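Local coordinates for protein glycoside hydrolase YxiA (Bacillus licheniformis, PDB 3LV4) that probably hydrolyses arabinan as a calcium-binding family 43 glycoside hydrolase, resembling endo-1,5-alpha-L-arabinosidases, at residues 16-21 with 202-207; 23-28 with 295-300; 48-53 with 74-79; 55-58 with 62-65; 351-356 with 390-395. All blocks are in the same frame, centred on the assembly; numbering follows the deposited sequence.

Interaction 1 of 5, residues 16-21 with 202-207; sequences PSIIKA and GAYILY
The phenol ring of Tyr204 meets residues 16-21 with its rim: Ser17 OG lies near the ring plane, 3.9 Å from Tyr204 CE2, and a water sits in the plane at the same edge. The stacking partner of the ring is His150. With CG anti to the backbone N (chi1 -160°), the ring is carried across the gap and delivers its hydroxyl to Ile18. There the methyl Ile18 CG2 stands 3.9 Å from Tyr204 OH, the two side chains passing at a slant.

No direct polar bond links the segments. Instead the water bridges them, donating to Ile18 O at 2.7 Å and bonding Tyr204 OH at 2.7 Å. Ser17 OG hydrogen-bonds Asp80 OD1. The small contact, 97 Å² in all, agrees with a backbone spacing of 8.9 Å between Ser17 CA and Tyr204 CA.

Strand 285-296 lies nearby, and its Ser293 OG bonds both Pro16 O and Ile18 N. A calcium ion is found about 4 Å from the side chain of Ser17. Inner strands of separate blades that face each other across a water, with a calcium ion beside Ser17, are consistent with the central channel of the five-bladed beta-propeller of family 43.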
# COMPACT_ATOMS: atom_id res chain seq x y z
N PRO A 16 -2.41 -6.82 -3.83
CA PRO A 16 -2.07 -7.92 -2.91
C PRO A 16 -2.28 -7.56 -1.43
O PRO A 16 -1.81 -6.51 -0.97
CB PRO A 16 -0.58 -8.14 -3.19
CG PRO A 16 -0.10 -6.77 -3.62
CD PRO A 16 -1.22 -6.26 -4.49
N SER A 17 -2.96 -8.45 -0.71
CA SER A 17 -3.14 -8.30 0.73
C SER A 17 -2.44 -9.45 1.46
O SER A 17 -2.83 -10.61 1.34
CB SER A 17 -4.64 -8.24 1.09
OG SER A 17 -4.84 -7.59 2.33
N ILE A 18 -1.40 -9.10 2.21
CA ILE A 18 -0.51 -10.08 2.82
C ILE A 18 -1.08 -10.73 4.08
O ILE A 18 -1.76 -10.07 4.88
CB ILE A 18 0.87 -9.43 3.16
CG1 ILE A 18 1.92 -10.48 3.55
CG2 ILE A 18 0.73 -8.38 4.27
CD1 ILE A 18 2.53 -11.19 2.36
N ILE A 19 -0.82 -12.02 4.25
CA ILE A 19 -1.15 -12.70 5.50
C ILE A 19 -0.19 -13.86 5.66
O ILE A 19 0.12 -14.56 4.70
CB ILE A 19 -2.63 -13.19 5.54
CG1 ILE A 19 -2.89 -14.01 6.82
CG2 ILE A 19 -2.99 -13.99 4.28
CD1 ILE A 19 -4.35 -14.42 7.03
N LYS A 20 0.32 -14.05 6.88
CA LYS A 20 1.21 -15.16 7.13
C LYS A 20 0.51 -16.23 7.95
O LYS A 20 -0.11 -15.93 8.97
CB LYS A 20 2.49 -14.71 7.83
CG LYS A 20 3.46 -15.86 8.06
CD LYS A 20 4.89 -15.40 8.03
CE LYS A 20 5.42 -15.07 9.38
NZ LYS A 20 6.79 -15.66 9.54
N ALA A 21 0.58 -17.47 7.49
CA ALA A 21 0.03 -18.59 8.25
C ALA A 21 0.90 -19.81 8.06
O ALA A 21 1.41 -20.04 6.97
CB ALA A 21 -1.39 -18.88 7.79
N GLY A 202 -7.48 1.68 -1.55
CA GLY A 202 -6.47 0.74 -1.10
C GLY A 202 -5.88 1.04 0.27
O GLY A 202 -4.67 0.93 0.47
N ALA A 203 -6.74 1.42 1.22
CA ALA A 203 -6.31 1.66 2.60
C ALA A 203 -5.69 0.42 3.25
O ALA A 203 -6.11 -0.72 3.01
CB ALA A 203 -7.49 2.15 3.44
N TYR A 204 -4.68 0.64 4.08
CA TYR A 204 -4.09 -0.44 4.84
C TYR A 204 -3.49 0.13 6.11
O TYR A 204 -2.72 1.10 6.05
CB TYR A 204 -3.01 -1.16 4.01
CG TYR A 204 -2.72 -2.54 4.56
CD1 TYR A 204 -1.77 -2.73 5.55
CD2 TYR A 204 -3.43 -3.65 4.10
CE1 TYR A 204 -1.52 -3.99 6.06
CE2 TYR A 204 -3.19 -4.91 4.61
CZ TYR A 204 -2.24 -5.08 5.59
OH TYR A 204 -2.00 -6.33 6.11
N ILE A 205 -3.83 -0.44 7.27
CA ILE A 205 -3.33 0.09 8.54
C ILE A 205 -2.35 -0.86 9.23
O ILE A 205 -2.69 -2.02 9.51
CB ILE A 205 -4.48 0.51 9.49
CG1 ILE A 205 -5.22 1.72 8.89
CG2 ILE A 205 -3.92 0.86 10.88
CD1 ILE A 205 -6.57 2.01 9.52
N LEU A 206 -1.14 -0.37 9.48
CA LEU A 206 -0.12 -1.16 10.17
C LEU A 206 0.42 -0.43 11.40
O LEU A 206 0.86 0.72 11.31
CB LEU A 206 1.05 -1.48 9.22
CG LEU A 206 2.11 -2.38 9.86
CD1 LEU A 206 1.52 -3.77 10.07
CD2 LEU A 206 3.38 -2.47 9.03
N TYR A 207 0.40 -1.12 12.54
CA TYR A 207 0.98 -0.60 13.78
C TYR A 207 2.47 -0.94 13.85
O TYR A 207 2.88 -2.03 13.49
CB TYR A 207 0.28 -1.23 14.97
CG TYR A 207 0.76 -0.74 16.33
CD1 TYR A 207 1.60 -1.52 17.12
CD2 TYR A 207 0.34 0.49 16.83
CE1 TYR A 207 2.03 -1.07 18.37
CE2 TYR A 207 0.75 0.94 18.07
CZ TYR A 207 1.59 0.16 18.84
OH TYR A 207 2.00 0.63 20.07
O HOH W 1 -3.74 -8.30 5.33

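Interaction 2 of 5, residues 23-28 with 295-300; sequences GTYYVF and FYDEKS. With ACT (acetate ion), chain F.
Tyr25, Phe295 and Asp297 account for all the surface buried here, Tyr25 giving the largest share. Its ring and that of Phe295 form a T-shaped pair, with planes at 85° and centroids 5.3 Å apart. Tyr25 supplies the edge: its CE1 points at one face of Phe295, off-centre toward the rim, and comes within 3.7 Å of Phe295 CE2. CG of Phe295, anti to the backbone N (chi1 -176°), carries the ring toward strand 24-29, where that face meets Tyr25 CE1.

Beyond the aromatic pair, Tyr25 OH donates to acetate O at 2.6 Å, with that oxygen in the ring plane. The acetate probably comes from the crystallisation liquor. Asp297 adds a looser neighbour, its OD2 lying 3.8 Å from Tyr25 OH, while its OD1 receives weak bonds from Lys299 N and Ser300 N, in the turn that follows the strand. Replacing Tyr25 by an alanine would probably leave the face of Phe295 without its aromatic edge and the acetate without its phenol donor.

Lys20 packs on both rings, placing the pair beside strand 17-21. Since strand 24-29 belongs to the first blade and 285-296 opens the last, this is packing at the seam where a five-bladed propeller closes its ring.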
# COMPACT_ATOMS: atom_id res chain seq x y z
N GLY A 23 3.79 -20.45 8.76
CA GLY A 23 5.13 -20.11 8.31
C GLY A 23 5.26 -19.76 6.84
O GLY A 23 6.37 -19.66 6.30
N THR A 24 4.13 -19.56 6.17
CA THR A 24 4.11 -19.25 4.75
C THR A 24 3.39 -17.92 4.53
O THR A 24 2.38 -17.65 5.18
CB THR A 24 3.37 -20.35 3.96
OG1 THR A 24 4.09 -21.58 4.07
CG2 THR A 24 3.23 -19.97 2.49
N TYR A 25 3.93 -17.09 3.64
CA TYR A 25 3.29 -15.81 3.32
C TYR A 25 2.33 -16.01 2.16
O TYR A 25 2.68 -16.65 1.16
CB TYR A 25 4.33 -14.77 2.91
CG TYR A 25 5.31 -14.40 4.01
CD1 TYR A 25 4.97 -13.45 4.97
CD2 TYR A 25 6.57 -14.98 4.07
CE1 TYR A 25 5.86 -13.11 5.97
CE2 TYR A 25 7.46 -14.64 5.06
CZ TYR A 25 7.10 -13.70 6.01
OH TYR A 25 7.98 -13.36 7.01
N TYR A 26 1.13 -15.46 2.29
CA TYR A 26 0.15 -15.47 1.22
C TYR A 26 -0.19 -14.05 0.82
O TYR A 26 -0.21 -13.15 1.67
CB TYR A 26 -1.13 -16.18 1.69
CG TYR A 26 -0.95 -17.66 1.86
CD1 TYR A 26 -0.47 -18.19 3.05
CD2 TYR A 26 -1.27 -18.53 0.82
CE1 TYR A 26 -0.30 -19.56 3.20
CE2 TYR A 26 -1.10 -19.89 0.96
CZ TYR A 26 -0.62 -20.41 2.15
OH TYR A 26 -0.46 -21.77 2.28
N VAL A 27 -0.45 -13.83 -0.47
CA VAL A 27 -1.11 -12.61 -0.90
C VAL A 27 -2.42 -12.93 -1.58
O VAL A 27 -2.50 -13.85 -2.41
CB VAL A 27 -0.22 -11.72 -1.82
CG1 VAL A 27 0.87 -11.02 -1.00
CG2 VAL A 27 0.36 -12.54 -2.98
N PHE A 28 -3.46 -12.20 -1.21
CA PHE A 28 -4.77 -12.33 -1.85
C PHE A 28 -5.09 -11.03 -2.54
O PHE A 28 -4.98 -9.95 -1.94
CB PHE A 28 -5.86 -12.67 -0.82
CG PHE A 28 -5.72 -14.04 -0.22
CD1 PHE A 28 -4.92 -14.25 0.89
CD2 PHE A 28 -6.37 -15.13 -0.79
CE1 PHE A 28 -4.78 -15.51 1.44
CE2 PHE A 28 -6.25 -16.41 -0.24
CZ PHE A 28 -5.45 -16.60 0.87
N PHE A 295 3.60 -5.61 6.37
CA PHE A 295 3.76 -6.68 7.34
C PHE A 295 4.87 -6.29 8.29
O PHE A 295 5.93 -5.84 7.86
CB PHE A 295 4.14 -7.98 6.61
CG PHE A 295 4.23 -9.17 7.51
CD1 PHE A 295 3.08 -9.89 7.85
CD2 PHE A 295 5.46 -9.60 7.98
CE1 PHE A 295 3.16 -11.00 8.66
CE2 PHE A 295 5.54 -10.72 8.80
CZ PHE A 295 4.39 -11.42 9.14
N TYR A 296 4.60 -6.44 9.59
CA TYR A 296 5.63 -6.30 10.61
C TYR A 296 5.96 -7.67 11.21
O TYR A 296 5.07 -8.39 11.67
CB TYR A 296 5.19 -5.32 11.71
CG TYR A 296 6.13 -5.33 12.89
CD1 TYR A 296 7.35 -4.67 12.83
CD2 TYR A 296 5.81 -6.01 14.06
CE1 TYR A 296 8.23 -4.70 13.89
CE2 TYR A 296 6.68 -6.04 15.13
CZ TYR A 296 7.89 -5.38 15.04
OH TYR A 296 8.76 -5.41 16.11
N ASP A 297 7.23 -8.05 11.18
CA ASP A 297 7.67 -9.36 11.67
C ASP A 297 8.19 -9.23 13.10
O ASP A 297 9.26 -8.67 13.32
CB ASP A 297 8.77 -9.91 10.74
CG ASP A 297 9.20 -11.32 11.10
OD1 ASP A 297 9.10 -11.71 12.28
OD2 ASP A 297 9.65 -12.05 10.19
N GLU A 298 7.42 -9.73 14.06
CA GLU A 298 7.76 -9.61 15.48
C GLU A 298 9.10 -10.24 15.81
O GLU A 298 9.83 -9.74 16.66
CB GLU A 298 6.69 -10.28 16.35
CG GLU A 298 5.34 -9.59 16.38
CD GLU A 298 4.38 -10.25 17.36
OE1 GLU A 298 4.24 -11.49 17.31
OE2 GLU A 298 3.77 -9.53 18.19
N LYS A 299 9.42 -11.34 15.14
CA LYS A 299 10.65 -12.07 15.43
C LYS A 299 11.89 -11.29 15.02
O LYS A 299 12.86 -11.20 15.78
CB LYS A 299 10.63 -13.43 14.74
CG LYS A 299 11.88 -14.26 14.96
CD LYS A 299 11.77 -15.61 14.27
CE LYS A 299 13.08 -16.38 14.34
NZ LYS A 299 13.02 -17.64 13.53
N SER A 300 11.87 -10.72 13.81
CA SER A 300 13.05 -10.06 13.26
C SER A 300 13.03 -8.54 13.46
O SER A 300 14.07 -7.89 13.37
CB SER A 300 13.15 -10.34 11.77
OG SER A 300 12.14 -9.62 11.09
C ACT F . 11.29 -13.95 5.87
O ACT F . 10.51 -14.12 6.84
OXT ACT F . 11.10 -12.94 5.17
CH3 ACT F . 12.39 -14.92 5.58

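Interaction 3 of 5, residues 48-53 with 74-79; sequences SSVHDG and DTLWAP
Val50 carries the whole of its segment's side of the contact, its two methyls pressed against the backbone and side chains of residues 74-76. CG2, anti to the carbonyl carbon of its own residue, makes the tight part: it lies 3.6 Å from Thr75 OG1, 3.8 Å from Leu76 N and 4.1 Å from Leu76 CG. The other branch, CG1, reaches Asp74 O at 3.7 Å. Phe68 of helix 65-71 also packs on both Val50 and Leu76, extending the apolar side of this small cluster.

Looser is the rim, where exposed Asp74 lends Val50 its carbonyl O. A water links the segments, accepting from Val50 N at 3.0 Å and bonding Thr75 OG1 at 2.7 Å; the hydroxyl touches the CG2 methyl and bonds the water, which lies beside both. Farther out, His51 ND1 donates to Asp52 O over 2.7 Å, tilted from its ring plane by 23°, and holds the imidazole against its own loop.

Asp74 O also accepts from Tyr61 OH, which connects the contact to helix 60-63. Both segments are irregular and flank the two short helices between strands 44-47 and 80-83, so the packing brings together the ends of the linker joining the first and second blades of the propeller.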
# COMPACT_ATOMS: atom_id res chain seq x y z
N SER A 48 -5.59 -17.11 -10.24
CA SER A 48 -5.38 -15.93 -11.07
C SER A 48 -6.63 -15.17 -11.49
O SER A 48 -6.57 -13.97 -11.78
CB SER A 48 -4.60 -16.31 -12.33
OG SER A 48 -3.33 -16.81 -11.98
N SER A 49 -7.77 -15.87 -11.54
CA SER A 49 -9.00 -15.22 -11.99
C SER A 49 -10.24 -15.89 -11.42
O SER A 49 -10.18 -16.98 -10.85
CB SER A 49 -9.07 -15.19 -13.52
OG SER A 49 -9.30 -16.48 -14.06
N VAL A 50 -11.38 -15.22 -11.59
CA VAL A 50 -12.66 -15.76 -11.17
C VAL A 50 -13.19 -16.72 -12.24
O VAL A 50 -13.49 -16.31 -13.36
CB VAL A 50 -13.67 -14.63 -10.92
CG1 VAL A 50 -15.04 -15.19 -10.54
CG2 VAL A 50 -13.14 -13.70 -9.82
N HIS A 51 -13.29 -17.99 -11.89
CA HIS A 51 -13.79 -19.01 -12.81
C HIS A 51 -14.10 -20.26 -12.01
O HIS A 51 -13.58 -20.44 -10.90
CB HIS A 51 -12.76 -19.33 -13.90
CG HIS A 51 -11.48 -19.91 -13.36
ND1 HIS A 51 -11.29 -21.27 -13.21
CD2 HIS A 51 -10.34 -19.32 -12.94
CE1 HIS A 51 -10.08 -21.48 -12.72
NE2 HIS A 51 -9.49 -20.32 -12.54
N ASP A 52 -14.95 -21.13 -12.57
CA ASP A 52 -15.21 -22.43 -11.98
C ASP A 52 -13.89 -23.13 -11.77
O ASP A 52 -13.07 -23.17 -12.68
CB ASP A 52 -16.03 -23.30 -12.94
CG ASP A 52 -17.42 -22.76 -13.20
OD1 ASP A 52 -17.82 -21.75 -12.59
OD2 ASP A 52 -18.13 -23.38 -14.03
N GLY A 53 -13.66 -23.67 -10.58
CA GLY A 53 -12.45 -24.43 -10.34
C GLY A 53 -11.35 -23.65 -9.64
O GLY A 53 -10.32 -24.22 -9.27
N ASP A 74 -18.57 -9.81 -13.38
CA ASP A 74 -18.21 -11.22 -13.34
C ASP A 74 -16.85 -11.42 -12.68
O ASP A 74 -16.23 -12.47 -12.81
CB ASP A 74 -18.22 -11.84 -14.74
CG ASP A 74 -17.15 -11.27 -15.65
OD1 ASP A 74 -16.48 -10.30 -15.25
OD2 ASP A 74 -16.97 -11.81 -16.76
N THR A 75 -16.39 -10.40 -11.96
CA THR A 75 -15.14 -10.56 -11.23
C THR A 75 -15.21 -9.96 -9.83
O THR A 75 -16.22 -9.35 -9.46
CB THR A 75 -13.95 -9.98 -12.01
OG1 THR A 75 -12.73 -10.54 -11.51
CG2 THR A 75 -13.89 -8.46 -11.87
N LEU A 76 -14.14 -10.15 -9.06
CA LEU A 76 -14.05 -9.62 -7.71
C LEU A 76 -12.93 -8.59 -7.62
O LEU A 76 -11.91 -8.71 -8.30
CB LEU A 76 -13.79 -10.75 -6.70
CG LEU A 76 -14.89 -11.83 -6.59
CD1 LEU A 76 -14.40 -13.07 -5.84
CD2 LEU A 76 -16.15 -11.27 -5.93
N TRP A 77 -13.12 -7.57 -6.79
CA TRP A 77 -12.08 -6.58 -6.58
C TRP A 77 -11.23 -6.95 -5.36
O TRP A 77 -11.15 -8.12 -4.99
CB TRP A 77 -12.66 -5.16 -6.52
CG TRP A 77 -12.96 -4.61 -7.90
CD1 TRP A 77 -12.96 -5.30 -9.08
CD2 TRP A 77 -13.31 -3.26 -8.24
NE1 TRP A 77 -13.29 -4.48 -10.13
CE2 TRP A 77 -13.50 -3.21 -9.64
CE3 TRP A 77 -13.48 -2.08 -7.50
CZ2 TRP A 77 -13.85 -2.04 -10.31
CZ3 TRP A 77 -13.82 -0.92 -8.17
CH2 TRP A 77 -14.01 -0.91 -9.56
N ALA A 78 -10.57 -5.95 -4.76
CA ALA A 78 -9.48 -6.23 -3.82
C ALA A 78 -9.96 -6.70 -2.45
O ALA A 78 -10.62 -5.96 -1.73
CB ALA A 78 -8.57 -4.98 -3.68
N PRO A 79 -9.62 -7.95 -2.09
CA PRO A 79 -10.10 -8.52 -0.83
C PRO A 79 -9.13 -8.30 0.33
O PRO A 79 -8.03 -7.77 0.15
CB PRO A 79 -10.11 -10.01 -1.15
CG PRO A 79 -8.85 -10.17 -1.95
CD PRO A 79 -8.81 -8.92 -2.85
O HOH W 2 -11.73 -12.61 -13.01

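Interaction 4 of 5, residues 55-58 with 62-65; sequences PLIP and EELK
Ile57 stands at about a right angle to both Glu63 and Leu64, and each of its branches serves a different partner. The branch methyl CG2 touches the aliphatic base of the glutamate, 3.7 Å from Glu63 CB and 3.9 Å from Glu63 CG. The longer arm, set by CG1 lying anti to the carbonyl carbon (chi1 -44°), ends at CD1, which meets Leu64 CD1 at 4.0 Å, methyl against methyl.

Glu63 splits its character along its length. Although its CB points toward Ile57, the chain bends at chi2 (66°) and takes the carboxylate away from the apolar contact. That carboxylate is well supplied: OE1 is in a salt bridge with Lys118 NZ and accepts from Asn59 ND2, while OE2 accepts from Asn119 N. A buried charge is thus probably stabilised next to purely apolar packing.

Leu64 occupies the junction between helices 60-63 and 65-71, being the residue that leaves the first and the N-cap position of the second; Lys65 N bonds Glu62 O over 3.3 Å at this turn. Leu32 packs on Ile57 from elsewhere. The contact is a local packing of a loop on the end of helix 60-63, in the linker between blades one and two, tied by Glu63 to the start of strand 118-126 in the second blade.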
# COMPACT_ATOMS: atom_id res chain seq x y z
N PRO A 55 -9.31 -22.60 -6.82
CA PRO A 55 -9.20 -23.39 -5.59
C PRO A 55 -9.71 -22.65 -4.35
O PRO A 55 -10.18 -23.31 -3.41
CB PRO A 55 -7.69 -23.65 -5.46
CG PRO A 55 -7.04 -22.70 -6.40
CD PRO A 55 -8.01 -22.43 -7.49
N LEU A 56 -9.65 -21.32 -4.34
CA LEU A 56 -10.10 -20.56 -3.18
C LEU A 56 -11.61 -20.67 -3.02
O LEU A 56 -12.11 -20.80 -1.91
CB LEU A 56 -9.68 -19.08 -3.29
CG LEU A 56 -8.18 -18.81 -3.46
CD1 LEU A 56 -7.93 -17.31 -3.54
CD2 LEU A 56 -7.36 -19.44 -2.33
N ILE A 57 -12.33 -20.59 -4.13
CA ILE A 57 -13.78 -20.80 -4.14
C ILE A 57 -14.17 -21.45 -5.47
O ILE A 57 -14.51 -20.76 -6.43
CB ILE A 57 -14.57 -19.46 -4.01
CG1 ILE A 57 -13.95 -18.56 -2.94
CG2 ILE A 57 -16.04 -19.74 -3.68
CD1 ILE A 57 -14.70 -17.22 -2.78
N PRO A 58 -14.11 -22.79 -5.52
CA PRO A 58 -14.29 -23.51 -6.79
C PRO A 58 -15.66 -23.32 -7.43
O PRO A 58 -15.78 -23.46 -8.65
CB PRO A 58 -14.08 -24.98 -6.39
CG PRO A 58 -13.33 -24.94 -5.10
CD PRO A 58 -13.71 -23.67 -4.41
N GLU A 62 -21.65 -19.50 -8.08
CA GLU A 62 -22.80 -19.88 -7.27
C GLU A 62 -22.64 -19.34 -5.85
O GLU A 62 -23.58 -18.79 -5.27
CB GLU A 62 -22.94 -21.40 -7.22
CG GLU A 62 -23.86 -21.93 -6.11
CD GLU A 62 -23.86 -23.46 -6.00
OE1 GLU A 62 -22.78 -24.06 -5.74
OE2 GLU A 62 -24.95 -24.06 -6.16
N GLU A 63 -21.45 -19.50 -5.29
CA GLU A 63 -21.20 -19.18 -3.89
C GLU A 63 -21.48 -17.71 -3.61
O GLU A 63 -22.08 -17.37 -2.60
CB GLU A 63 -19.76 -19.53 -3.50
CG GLU A 63 -19.50 -19.48 -1.99
CD GLU A 63 -20.27 -20.55 -1.21
OE1 GLU A 63 -20.69 -21.56 -1.82
OE2 GLU A 63 -20.46 -20.38 0.01
N LEU A 64 -21.05 -16.84 -4.53
CA LEU A 64 -21.17 -15.41 -4.31
C LEU A 64 -22.16 -14.78 -5.29
O LEU A 64 -22.04 -13.60 -5.62
CB LEU A 64 -19.80 -14.73 -4.46
CG LEU A 64 -18.66 -15.32 -3.60
CD1 LEU A 64 -17.40 -14.45 -3.71
CD2 LEU A 64 -19.11 -15.47 -2.15
N LYS A 65 -23.13 -15.57 -5.75
CA LYS A 65 -24.04 -15.09 -6.78
C LYS A 65 -24.70 -13.76 -6.44
O LYS A 65 -24.89 -12.93 -7.32
CB LYS A 65 -25.11 -16.14 -7.14
CG LYS A 65 -26.08 -16.45 -6.02
CD LYS A 65 -26.98 -17.63 -6.38
CE LYS A 65 -27.83 -18.06 -5.20
NZ LYS A 65 -28.63 -19.28 -5.51

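Interaction 5 of 5, residues 351-356 with 390-395; sequences SDVIGD and GTWKNT
This is an apolar contact inside the C-terminal lipocalin-like domain, joining the short helix 350-353 and the residues just after it to strand 390-395. A short helix leading into the first strand and packing on a buried tryptophan is reminiscent of the beta-barrels of the calycin group, where such a helix often lies near one end of the barrel. The nearest alpha carbons, Val353 CA and Asn394 CA, are still 8.1 Å apart and the touching atoms belong to side chains, so this is side-chain packing and not strand pairing. It buries 132 Å² in all.

Trp392 is the centre of the contact and is approached from two directions. Its CG sits between the backbone N and the carbonyl carbon (chi1 74°), which turns the six-membered ring toward the helix. Val353 comes in obliquely, its CG2 3.7 Å from Trp392 CZ3 and equally 3.7 Å from Trp392 CH2, so that one methyl is equidistant from the two ring carbons. Ile354, crossing the indole at about a right angle, meets it at the edge.

Other groups fix the setting. Phe413 of strand 407-418 packs on Val353 and Asn394 alike, and Trp392 NE1 hydrogen-bonds Asn379 O, which should limit rotation of the indole. Asn394 adds only a distant methylene neighbour, its CB lying 4.5 Å from Val353 CG2. At the indole edge, the closest approach of the isoleucine is from Ile354 CG1 to Trp392 CZ2, 4.0 Å.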
# COMPACT_ATOMS: atom_id res chain seq x y z
N SER A 351 33.08 6.12 5.08
CA SER A 351 33.65 5.67 3.81
C SER A 351 32.69 4.78 3.03
O SER A 351 32.77 4.70 1.80
CB SER A 351 35.01 4.98 4.01
OG SER A 351 34.86 3.64 4.45
N ASP A 352 31.78 4.11 3.73
CA ASP A 352 30.81 3.22 3.09
C ASP A 352 29.84 4.02 2.23
O ASP A 352 29.42 3.57 1.17
CB ASP A 352 29.99 2.46 4.14
CG ASP A 352 30.81 1.43 4.91
OD1 ASP A 352 31.78 0.87 4.33
OD2 ASP A 352 30.47 1.16 6.09
N VAL A 353 29.49 5.21 2.70
CA VAL A 353 28.38 5.95 2.10
C VAL A 353 28.82 7.10 1.19
O VAL A 353 28.04 7.55 0.36
CB VAL A 353 27.39 6.46 3.17
CG1 VAL A 353 26.80 5.28 3.94
CG2 VAL A 353 28.06 7.45 4.11
N ILE A 354 30.06 7.57 1.35
CA ILE A 354 30.63 8.55 0.42
C ILE A 354 30.61 8.00 -1.01
O ILE A 354 30.81 6.80 -1.21
CB ILE A 354 32.09 8.89 0.82
CG1 ILE A 354 32.10 9.86 2.00
CG2 ILE A 354 32.85 9.48 -0.36
CD1 ILE A 354 33.40 9.82 2.79
N GLY A 355 30.36 8.85 -1.99
CA GLY A 355 30.40 8.42 -3.38
C GLY A 355 29.28 8.91 -4.29
O GLY A 355 28.42 9.69 -3.88
N ASP A 356 29.30 8.43 -5.53
CA ASP A 356 28.31 8.82 -6.53
C ASP A 356 27.04 7.98 -6.38
O ASP A 356 27.12 6.79 -6.10
CB ASP A 356 28.87 8.66 -7.94
CG ASP A 356 30.10 9.51 -8.19
OD1 ASP A 356 30.18 10.63 -7.67
OD2 ASP A 356 31.00 9.05 -8.92
N GLY A 390 23.60 20.54 -2.34
CA GLY A 390 23.05 20.44 -1.00
C GLY A 390 24.08 19.96 0.00
O GLY A 390 25.28 20.03 -0.24
N THR A 391 23.60 19.48 1.14
CA THR A 391 24.47 18.95 2.18
C THR A 391 23.93 17.62 2.69
O THR A 391 22.75 17.29 2.50
CB THR A 391 24.64 19.93 3.36
OG1 THR A 391 23.40 20.05 4.07
CG2 THR A 391 25.07 21.30 2.87
N TRP A 392 24.79 16.84 3.34
CA TRP A 392 24.37 15.56 3.86
C TRP A 392 25.24 15.19 5.04
O TRP A 392 26.37 15.68 5.18
CB TRP A 392 24.49 14.48 2.77
CG TRP A 392 25.92 14.10 2.53
CD1 TRP A 392 26.82 14.75 1.74
CD2 TRP A 392 26.63 12.99 3.12
NE1 TRP A 392 28.04 14.12 1.79
CE2 TRP A 392 27.95 13.04 2.62
CE3 TRP A 392 26.27 11.97 4.01
CZ2 TRP A 392 28.92 12.10 2.99
CZ3 TRP A 392 27.23 11.04 4.37
CH2 TRP A 392 28.54 11.11 3.86
N LYS A 393 24.71 14.33 5.90
CA LYS A 393 25.52 13.70 6.92
C LYS A 393 24.95 12.35 7.29
O LYS A 393 23.74 12.10 7.13
CB LYS A 393 25.65 14.58 8.16
CG LYS A 393 24.36 14.89 8.86
CD LYS A 393 24.63 15.84 10.02
CE LYS A 393 23.35 16.34 10.65
NZ LYS A 393 23.60 17.04 11.95
N ASN A 394 25.82 11.46 7.76
CA ASN A 394 25.35 10.21 8.34
C ASN A 394 25.36 10.32 9.85
O ASN A 394 26.32 10.85 10.42
CB ASN A 394 26.19 9.01 7.87
CG ASN A 394 27.63 9.11 8.32
OD1 ASN A 394 28.36 10.01 7.91
ND2 ASN A 394 28.05 8.17 9.17
N THR A 395 24.30 9.86 10.49
CA THR A 395 24.22 9.90 11.95
C THR A 395 23.87 8.53 12.50
O THR A 395 23.38 7.66 11.77
CB THR A 395 23.22 10.95 12.45
OG1 THR A 395 21.88 10.57 12.09
CG2 THR A 395 23.53 12.31 11.85

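How the interactions relate
From the N terminus, the chain first opens interactions 1 and 2 on consecutive strands, 17-21 and 24-29. These contacts cross: interaction 1 closes at 202-207, in the fourth blade, and interaction 2 only at 295-300, in the fifth. Both large loops enclose interaction 3, which brings 48-53 back to 74-79, and it in turn encloses interaction 4, a short closure of 55-58 on 62-65. Interactions 3 and 4 touch, through Leu76 and Leu64 among others, and share the linker between the first two blades. Interaction 5 follows in series within the lipocalin-like domain, its centre about 34 Å from that of interaction 1 and 55 Å from that of interaction 4.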